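PDB 3NWP: 6-phosphogluconolactonase from Shewanella baltica, which probably hydrolyses 6-phosphogluconolactone to 6-phosphogluconate in the oxidative branch of the pentose phosphate pathway. Local coordinates for residues R203-S208 / M214-V219; A218-R223 / V227-S232; C144-C149 / N155-Q160. All coordinates share one frame; numbering follows the deposited sequence.

Contact 1. Residues R203-S208 / M214-V219; sequences RQALES and MPIRAV
Arg217 carries the polar half of this contact, its guanidinium edge turned to two carbonyls in the C-terminal part of helix 196-206. NE donates to Ala205 O at 2.8 Å, a fairly straight bond (159°) that lies in the carbonyl plane on a lone pair. NH2 donates to Gln204 O at 3.0 Å, but from above that carbonyl's plane, 38° out of it. Glu207 N reaches Gln204 O from the opposite face, so this one oxygen holds both a backbone donor and the arginine. Both acceptors lie close to the guanidinium plane, which fixes its tilt. The Arg217 chain is extended from CG to NE, and NH1 goes on to Asp210 O.

The contact lies in the connection between the parallel strands 189-194 and 227-232 of an alpha/beta fold, where a type I turn from Met214 to Arg217 leads into the short helix 217-220.

Packing does the rest. Ser208 CB sits 3.9 Å above the centre of one guanidinium face, while its OG is bonded to Asp210 N. On the opposite face lies the selenium of Met214, a selenomethionine, offset toward the rim; SE comes to 3.7 Å from Ala205 CA, and the bend at chi3 (77°) turns CE to 3.9 Å from Ala205 CB. Ala205 CB also meets Ile216 CG2 at 3.8 Å.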
loop_
_atom_site.group_PDB
_atom_site.type_symbol
_atom_site.label_atom_id
_atom_site.label_comp_id
_atom_site.label_asym_id
_atom_site.label_seq_id
_atom_site.Cartn_x
_atom_site.Cartn_y
_atom_site.Cartn_z
ATOM N N ARG A 203 12.705 7.903 11.109
ATOM C CA ARG A 203 14.128 8.159 11.346
ATOM C C ARG A 203 14.814 6.891 11.880
ATOM O O ARG A 203 15.943 6.585 11.484
ATOM C CB ARG A 203 14.301 9.344 12.322
ATOM C CG ARG A 203 13.802 10.670 11.766
ATOM C CD ARG A 203 14.604 11.195 10.645
ATOM N NE ARG A 203 16.015 11.398 11.026
ATOM C CZ ARG A 203 16.957 11.864 10.214
ATOM N NH1 ARG A 203 16.674 12.290 8.978
ATOM N NH2 ARG A 203 18.189 11.981 10.691
ATOM N N GLN A 204 14.157 6.159 12.777
ATOM C CA GLN A 204 14.714 4.875 13.218
ATOM C C GLN A 204 14.878 3.910 12.068
ATOM O O GLN A 204 15.877 3.189 11.969
ATOM C CB GLN A 204 13.855 4.205 14.277
ATOM C CG GLN A 204 13.819 4.920 15.581
ATOM C CD GLN A 204 12.953 4.166 16.549
ATOM O OE1 GLN A 204 11.738 4.320 16.554
ATOM N NE2 GLN A 204 13.560 3.283 17.313
ATOM N N ALA A 205 13.887 3.861 11.171
ATOM C CA ALA A 205 13.998 2.987 10.044
ATOM C C ALA A 205 15.234 3.286 9.210
ATOM O O ALA A 205 15.876 2.373 8.716
ATOM C CB ALA A 205 12.717 3.065 9.135
ATOM N N LEU A 206 15.605 4.562 9.037
ATOM C CA LEU A 206 16.792 4.912 8.255
ATOM C C LEU A 206 18.112 4.524 8.933
ATOM O O LEU A 206 19.138 4.576 8.254
ATOM C CB LEU A 206 16.800 6.410 7.955
ATOM C CG LEU A 206 15.605 6.959 7.148
ATOM C CD1 LEU A 206 15.727 8.513 7.055
ATOM C CD2 LEU A 206 15.517 6.304 5.782
ATOM N N GLU A 207 18.085 4.180 10.219
ATOM C CA GLU A 207 19.318 3.839 10.986
ATOM C C GLU A 207 20.022 2.575 10.486
ATOM O O GLU A 207 21.208 2.338 10.857
ATOM C CB GLU A 207 19.010 3.721 12.484
ATOM C CG GLU A 207 18.665 4.962 13.182
ATOM C CD GLU A 207 18.051 4.778 14.628
ATOM O OE1 GLU A 207 17.993 3.653 15.130
ATOM O OE2 GLU A 207 17.737 5.838 15.154
ATOM N N SER A 208 19.369 1.799 9.616
ATOM C CA SER A 208 19.889 0.519 9.181
ATOM C C SER A 208 19.102 -0.016 8.013
ATOM O O SER A 208 17.990 0.439 7.695
ATOM C CB SER A 208 19.836 -0.511 10.314
ATOM O OG SER A 208 20.005 -1.856 9.841
HETATM N N MSE A 214 12.705 -4.018 10.895
HETATM C CA MSE A 214 11.722 -2.999 10.410
HETATM C C MSE A 214 11.505 -3.190 8.912
HETATM O O MSE A 214 12.270 -2.674 8.087
HETATM C CB MSE A 214 12.226 -1.579 10.706
HETATM C CG MSE A 214 12.334 -1.242 12.196
HETATM SE SE MSE A 214 12.860 0.512 12.606
HETATM C CE MSE A 214 11.290 1.270 12.279
ATOM N N PRO A 215 10.458 -3.950 8.536
ATOM C CA PRO A 215 10.309 -4.335 7.122
ATOM C C PRO A 215 10.084 -3.187 6.091
ATOM O O PRO A 215 10.381 -3.374 4.918
ATOM C CB PRO A 215 9.138 -5.310 7.170
ATOM C CG PRO A 215 9.285 -5.973 8.543
ATOM C CD PRO A 215 9.641 -4.800 9.428
ATOM N N ILE A 216 9.653 -2.020 6.564
ATOM C CA ILE A 216 9.615 -0.822 5.733
ATOM C C ILE A 216 10.990 -0.569 5.061
ATOM O O ILE A 216 11.081 -0.026 3.982
ATOM C CB ILE A 216 9.092 0.387 6.522
ATOM C CG1 ILE A 216 8.912 1.608 5.606
ATOM C CG2 ILE A 216 10.101 0.814 7.624
ATOM C CD1 ILE A 216 7.868 1.419 4.445
ATOM N N ARG A 217 12.081 -0.988 5.741
ATOM C CA ARG A 217 13.376 -0.841 5.128
ATOM C C ARG A 217 13.564 -1.530 3.801
ATOM O O ARG A 217 14.406 -1.127 3.009
ATOM C CB ARG A 217 14.478 -1.321 6.133
ATOM C CG ARG A 217 14.548 -0.462 7.390
ATOM C CD ARG A 217 15.340 -1.144 8.505
ATOM N NE ARG A 217 15.607 -0.246 9.612
ATOM C CZ ARG A 217 15.952 -0.640 10.842
ATOM N NH1 ARG A 217 15.973 -1.948 11.135
ATOM N NH2 ARG A 217 16.232 0.259 11.799
ATOM N N ALA A 218 12.799 -2.606 3.538
ATOM C CA ALA A 218 12.892 -3.261 2.242
ATOM C C ALA A 218 12.496 -2.352 1.087
ATOM O O ALA A 218 13.026 -2.469 -0.013
ATOM C CB ALA A 218 12.064 -4.569 2.218
ATOM N N VAL A 219 11.607 -1.401 1.384
ATOM C CA VAL A 219 11.195 -0.353 0.453
ATOM C C VAL A 219 12.164 0.847 0.469
ATOM O O VAL A 219 12.592 1.314 -0.579
ATOM C CB VAL A 219 9.769 0.115 0.786
ATOM C CG1 VAL A 219 9.388 1.366 0.007
ATOM C CG2 VAL A 219 8.757 -1.034 0.491
#

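Contact 2. Residues A218-R223 / V227-S232; sequences AVLAQR and VDVFWS
Leu220, in helix 217-220, and Val227, the first residue of the C-terminal strand, bring the two backbones nearest, with 7.1 Å between their CA atoms and no hydrogen bond joining the segments. Side chains alone therefore make the contact, and Val227, whose CB points at 218-223, is its centre. Its two methyls are divided between different partners. CG2 lies 3.7 Å from Val219 CG1, and CG1 faces Leu220 CD2 at 4.2 Å; in both cases the side chains cross at about a right angle. Val219 presents CG1 because that methyl is anti to its backbone N (chi1 170°). Two residues further along the strand, on the same side of it, Val229 CG2 just touches Leu220 CD2 at 4.5 Å.

The third partner of Val227 is polar. Gln222 has CG between its backbone N and carbonyl carbon (chi1 61°) and bends again at chi2, folding its amide back over the helix end. There NE2 donates to Val219 O at 2.9 Å with an N-H...O angle of 159°; the oxygen lies near the amide plane and the donor in the carbonyl plane, while OE1 accepts from Thr225 N. Thus pinned, NE2 rests 3.6 Å from Val227 CG2.

Strand 227-232 runs parallel to and between strands 8-11 and 189-194 of the central sheet, and the contact closes the helical crossover that leaves strand 189-194. Tyr202 of helix 196-206 touches both Leu220 and Val229, continuing the apolar layer.

With only methyl groups and a bonded amide meeting here, the attachment probably rests on burial of hydrocarbon rather than on directional bonds; the amide's oxygen and nitrogen both have backbone partners, which probably lowers the cost of placing it beside a valine.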
loop_
_atom_site.group_PDB
_atom_site.type_symbol
_atom_site.label_atom_id
_atom_site.label_comp_id
_atom_site.label_asym_id
_atom_site.label_seq_id
_atom_site.Cartn_x
_atom_site.Cartn_y
_atom_site.Cartn_z
ATOM N N ALA A 218 12.799 -2.606 3.538
ATOM C CA ALA A 218 12.892 -3.261 2.242
ATOM C C ALA A 218 12.496 -2.352 1.087
ATOM O O ALA A 218 13.026 -2.469 -0.013
ATOM C CB ALA A 218 12.064 -4.569 2.218
ATOM N N VAL A 219 11.607 -1.401 1.384
ATOM C CA VAL A 219 11.195 -0.353 0.453
ATOM C C VAL A 219 12.164 0.847 0.469
ATOM O O VAL A 219 12.592 1.314 -0.579
ATOM C CB VAL A 219 9.769 0.115 0.786
ATOM C CG1 VAL A 219 9.388 1.366 0.007
ATOM C CG2 VAL A 219 8.757 -1.034 0.491
ATOM N N LEU A 220 12.586 1.235 1.669
ATOM C CA LEU A 220 13.449 2.448 1.804
ATOM C C LEU A 220 14.868 2.245 1.356
ATOM O O LEU A 220 15.498 3.207 0.909
ATOM C CB LEU A 220 13.464 2.941 3.230
ATOM C CG LEU A 220 12.102 3.331 3.835
ATOM C CD1 LEU A 220 12.192 3.820 5.282
ATOM C CD2 LEU A 220 11.337 4.359 2.935
ATOM N N ALA A 221 15.374 1.019 1.466
ATOM C CA ALA A 221 16.799 0.769 1.240
ATOM C C ALA A 221 17.128 0.533 -0.208
ATOM O O ALA A 221 18.300 0.685 -0.613
ATOM C CB ALA A 221 17.284 -0.373 2.115
ATOM N N GLN A 222 16.163 0.179 -1.026
ATOM C CA GLN A 222 16.374 -0.138 -2.435
ATOM C C GLN A 222 16.388 1.136 -3.303
ATOM O O GLN A 222 15.851 2.163 -2.886
ATOM C CB GLN A 222 15.379 -1.191 -2.919
ATOM C CG GLN A 222 13.905 -0.793 -2.823
ATOM C CD GLN A 222 13.507 0.197 -3.887
ATOM O OE1 GLN A 222 13.880 0.061 -5.072
ATOM N NE2 GLN A 222 12.720 1.217 -3.490
ATOM N N ARG A 223 17.036 1.036 -4.473
ATOM C CA ARG A 223 17.289 2.149 -5.375
ATOM C C ARG A 223 16.675 2.101 -6.733
ATOM O O ARG A 223 16.891 3.028 -7.518
ATOM C CB ARG A 223 18.804 2.195 -5.641
ATOM C CG ARG A 223 19.569 2.289 -4.368
ATOM C CD ARG A 223 19.166 3.586 -3.677
ATOM N NE ARG A 223 20.122 3.879 -2.637
ATOM C CZ ARG A 223 21.366 4.271 -2.872
ATOM N NH1 ARG A 223 21.800 4.481 -4.124
ATOM N NH2 ARG A 223 22.177 4.482 -1.859
ATOM N N VAL A 227 10.744 6.110 -4.317
ATOM C CA VAL A 227 9.929 6.185 -3.132
ATOM C C VAL A 227 9.928 7.628 -2.655
ATOM O O VAL A 227 10.982 8.226 -2.372
ATOM C CB VAL A 227 10.512 5.316 -1.994
ATOM C CG1 VAL A 227 9.663 5.487 -0.719
ATOM C CG2 VAL A 227 10.554 3.886 -2.393
ATOM N N ASP A 228 8.740 8.222 -2.553
ATOM C CA ASP A 228 8.616 9.582 -2.059
ATOM C C ASP A 228 7.867 9.503 -0.699
ATOM O O ASP A 228 6.730 8.960 -0.620
ATOM C CB ASP A 228 7.809 10.475 -2.973
ATOM C CG ASP A 228 8.527 10.802 -4.290
ATOM O OD1 ASP A 228 9.249 9.977 -4.867
ATOM O OD2 ASP A 228 8.294 11.933 -4.765
ATOM N N VAL A 229 8.466 10.021 0.363
ATOM C CA VAL A 229 7.833 10.025 1.683
ATOM C C VAL A 229 7.145 11.353 1.925
ATOM O O VAL A 229 7.732 12.433 1.737
ATOM C CB VAL A 229 8.897 9.815 2.772
ATOM C CG1 VAL A 229 8.258 9.858 4.188
ATOM C CG2 VAL A 229 9.687 8.490 2.502
ATOM N N PHE A 230 5.841 11.303 2.173
ATOM C CA PHE A 230 5.000 12.480 2.446
ATOM C C PHE A 230 4.653 12.523 3.921
ATOM O O PHE A 230 4.116 11.509 4.465
ATOM C CB PHE A 230 3.703 12.402 1.651
ATOM C CG PHE A 230 3.801 12.872 0.228
ATOM C CD1 PHE A 230 4.683 12.290 -0.708
ATOM C CD2 PHE A 230 3.000 13.899 -0.220
ATOM C CE1 PHE A 230 4.757 12.773 -1.982
ATOM C CE2 PHE A 230 3.082 14.383 -1.511
ATOM C CZ PHE A 230 3.928 13.835 -2.405
ATOM N N TRP A 231 4.932 13.634 4.590
ATOM C CA TRP A 231 4.716 13.710 6.025
ATOM C C TRP A 231 4.180 15.060 6.448
ATOM O O TRP A 231 4.535 16.081 5.878
ATOM C CB TRP A 231 6.027 13.412 6.803
ATOM C CG TRP A 231 5.902 13.549 8.320
ATOM C CD1 TRP A 231 5.485 12.605 9.208
ATOM C CD2 TRP A 231 6.211 14.712 9.087
ATOM N NE1 TRP A 231 5.462 13.112 10.469
ATOM C CE2 TRP A 231 5.910 14.407 10.433
ATOM C CE3 TRP A 231 6.670 15.994 8.761
ATOM C CZ2 TRP A 231 6.100 15.322 11.472
ATOM C CZ3 TRP A 231 6.843 16.905 9.779
ATOM C CH2 TRP A 231 6.571 16.549 11.134
ATOM N N SER A 232 3.333 15.065 7.485
ATOM C CA SER A 232 2.944 16.271 8.255
ATOM C C SER A 232 2.832 15.907 9.699
ATOM O O SER A 232 2.502 14.750 10.021
ATOM C CB SER A 232 1.593 16.791 7.764
ATOM O OG SER A 232 1.299 18.019 8.425
#

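Contact 3. Residues C144-C149 / N155-Q160; sequences CSWFPC and NALTTQ
Trp146 meets Ala156 and Leu157 of helix 153-158, packing the loop that follows strand 132-135 against the next helix of this alpha/beta, Rossmann-like fold. The loop continues from the Gly-His-Thr sequence characteristic of 6-phosphogluconolactonases and their relatives, a region that in the family probably borders the active site; His142 stacks on the ring of Phe147. Trp146 and Ala156 also have the closest CA atoms of the two segments, 6.6 Å apart.

The apolar contacts lie at two separate parts of the indole. Ala156 CB comes within 3.9 Å of Trp146 CD1, on the five-membered ring. This follows from the second torsion (chi2 -12°), which almost eclipses CD1 with CA and so keeps that atom near the backbone while the six-membered ring extends outward. Farther along, Leu157 sends CD2 to within 4.0 Å of Trp146 CE3. That methyl stands 3.9 Å above the ring plane, displaced toward the rim, and Cys144 CB lies 3.7 Å from the plane on the opposite side. The indole is thus held between a residue of its own loop and one of the helix. Lys180 and Ile183 of helix 180-184 add further packing to Trp146, and Ala156 also rests on Val164 of strand 163-166.

Polar bonds do not cross between 144-149 and 155-160; they secure each side separately. Where the helix finishes, Asn155 O accepts from both Thr158 N (3.2 Å) and Thr159 N (2.9 Å), Thr159 being the first residue to leave helical angles. Ser145 is tied through OG to Asp72 and Arg175. As for the indole, its single N-H is used as well: Trp146 NE1 is hydrogen-bonded to the backbone oxygen of Leu178.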
loop_
_atom_site.group_PDB
_atom_site.type_symbol
_atom_site.label_atom_id
_atom_site.label_comp_id
_atom_site.label_asym_id
_atom_site.label_seq_id
_atom_site.Cartn_x
_atom_site.Cartn_y
_atom_site.Cartn_z
ATOM N N CYS A 144 2.743 -2.857 4.572
ATOM C CA CYS A 144 1.844 -3.943 4.081
ATOM C C CYS A 144 1.438 -4.777 5.288
ATOM O O CYS A 144 1.066 -4.209 6.334
ATOM C CB CYS A 144 2.471 -4.742 2.947
ATOM S SG CYS A 144 2.933 -3.694 1.524
ATOM N N SER A 145 1.428 -6.125 5.178
ATOM C CA SER A 145 1.382 -6.983 6.364
ATOM C C SER A 145 2.690 -7.764 6.496
ATOM O O SER A 145 2.699 -8.969 6.834
ATOM C CB SER A 145 0.105 -7.877 6.448
ATOM O OG SER A 145 -1.007 -7.117 6.911
ATOM N N TRP A 146 3.798 -7.071 6.248
ATOM C CA TRP A 146 5.149 -7.566 6.470
ATOM C C TRP A 146 5.522 -7.222 7.883
ATOM O O TRP A 146 5.966 -6.119 8.181
ATOM C CB TRP A 146 6.187 -6.936 5.510
ATOM C CG TRP A 146 5.899 -6.956 4.041
ATOM C CD1 TRP A 146 4.921 -7.669 3.343
ATOM C CD2 TRP A 146 6.563 -6.143 3.070
ATOM N NE1 TRP A 146 4.974 -7.345 2.006
ATOM C CE2 TRP A 146 5.945 -6.376 1.822
ATOM C CE3 TRP A 146 7.594 -5.204 3.147
ATOM C CZ2 TRP A 146 6.365 -5.735 0.666
ATOM C CZ3 TRP A 146 7.994 -4.560 1.970
ATOM C CH2 TRP A 146 7.359 -4.810 0.772
ATOM N N PHE A 147 5.256 -8.138 8.805
ATOM C CA PHE A 147 5.401 -7.861 10.205
ATOM C C PHE A 147 6.661 -8.530 10.757
ATOM O O PHE A 147 6.873 -9.730 10.500
ATOM C CB PHE A 147 4.213 -8.401 10.984
ATOM C CG PHE A 147 3.008 -7.521 10.967
ATOM C CD1 PHE A 147 2.863 -6.519 11.905
ATOM C CD2 PHE A 147 1.997 -7.712 10.028
ATOM C CE1 PHE A 147 1.740 -5.720 11.909
ATOM C CE2 PHE A 147 0.909 -6.885 10.005
ATOM C CZ PHE A 147 0.766 -5.895 10.955
ATOM N N PRO A 148 7.421 -7.811 11.545
ATOM C CA PRO A 148 8.624 -8.411 12.128
ATOM C C PRO A 148 8.308 -9.487 13.193
ATOM O O PRO A 148 9.138 -10.329 13.470
ATOM C CB PRO A 148 9.359 -7.218 12.711
ATOM C CG PRO A 148 8.364 -6.162 12.944
ATOM C CD PRO A 148 7.264 -6.389 11.927
ATOM N N CYS A 149 7.088 -9.488 13.690
ATOM C CA CYS A 149 6.664 -10.480 14.665
ATOM C C CYS A 149 6.051 -11.729 14.027
ATOM O O CYS A 149 5.489 -12.548 14.753
ATOM C CB CYS A 149 5.636 -9.809 15.581
ATOM S SG CYS A 149 4.149 -9.264 14.698
ATOM N N ASN A 155 9.236 -15.307 3.850
ATOM C CA ASN A 155 8.446 -15.654 2.710
ATOM C C ASN A 155 7.906 -14.381 2.001
ATOM O O ASN A 155 8.011 -14.264 0.785
ATOM C CB ASN A 155 7.323 -16.631 3.033
ATOM C CG ASN A 155 6.717 -17.221 1.779
ATOM O OD1 ASN A 155 7.455 -17.534 0.836
ATOM N ND2 ASN A 155 5.414 -17.370 1.761
ATOM N N ALA A 156 7.298 -13.507 2.750
ATOM C CA ALA A 156 6.789 -12.275 2.129
ATOM C C ALA A 156 7.892 -11.522 1.405
ATOM O O ALA A 156 7.653 -10.936 0.350
ATOM C CB ALA A 156 6.111 -11.407 3.162
ATOM N N LEU A 157 9.085 -11.497 1.993
ATOM C CA LEU A 157 10.227 -10.725 1.447
ATOM C C LEU A 157 10.909 -11.374 0.262
ATOM O O LEU A 157 11.661 -10.720 -0.453
ATOM C CB LEU A 157 11.251 -10.431 2.560
ATOM C CG LEU A 157 10.728 -9.583 3.715
ATOM C CD1 LEU A 157 11.828 -9.468 4.742
ATOM C CD2 LEU A 157 10.223 -8.182 3.196
ATOM N N THR A 158 10.700 -12.694 0.077
ATOM C CA THR A 158 11.453 -13.433 -0.935
ATOM C C THR A 158 10.655 -14.259 -1.975
ATOM O O THR A 158 11.226 -14.644 -3.029
ATOM C CB THR A 158 12.522 -14.331 -0.261
ATOM O OG1 THR A 158 11.861 -15.301 0.558
ATOM C CG2 THR A 158 13.501 -13.494 0.578
ATOM N N THR A 159 9.368 -14.434 -1.752
ATOM C CA THR A 159 8.511 -15.143 -2.681
ATOM C C THR A 159 8.391 -14.426 -4.005
ATOM O O THR A 159 8.517 -13.185 -4.072
ATOM C CB THR A 159 7.144 -15.402 -2.102
ATOM O OG1 THR A 159 6.438 -16.327 -2.948
ATOM C CG2 THR A 159 6.286 -14.100 -1.994
ATOM N N GLN A 160 8.181 -15.197 -5.066
ATOM C CA GLN A 160 7.736 -14.618 -6.340
ATOM C C GLN A 160 6.257 -14.610 -6.505
ATOM O O GLN A 160 5.762 -14.003 -7.475
ATOM C CB GLN A 160 8.414 -15.379 -7.504
ATOM C CG GLN A 160 9.928 -15.215 -7.563
ATOM C CD GLN A 160 10.307 -13.780 -7.909
ATOM O OE1 GLN A 160 11.008 -13.121 -7.161
ATOM N NE2 GLN A 160 9.709 -13.267 -8.948
#

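Contacts 1 and 2 share Ala218 and Val219 of helix 217-220, and their centres are 9 Å apart. One side of this short helix meets the end of helix 196-206, with Ala205 CB 4.0 Å from Leu220 CD1 between the two contacts. Contact 3 lies about 14 Å from contact 1 and 17 Å from contact 2, centre to centre, yet Trp146 reaches both: its ring atom CZ3 is 3.9 Å from Val219 CG2, shared by the two, and its backbone O is 3.3 Å from Pro215 CG of contact 1. Leu157 CD2 adds a contact with Ala218 CB at 4.2 Å. A glycerol, probably from crystallisation, lies beside Val227 of contact 2, whereas contact 3 is next to the loop that probably borders the active site.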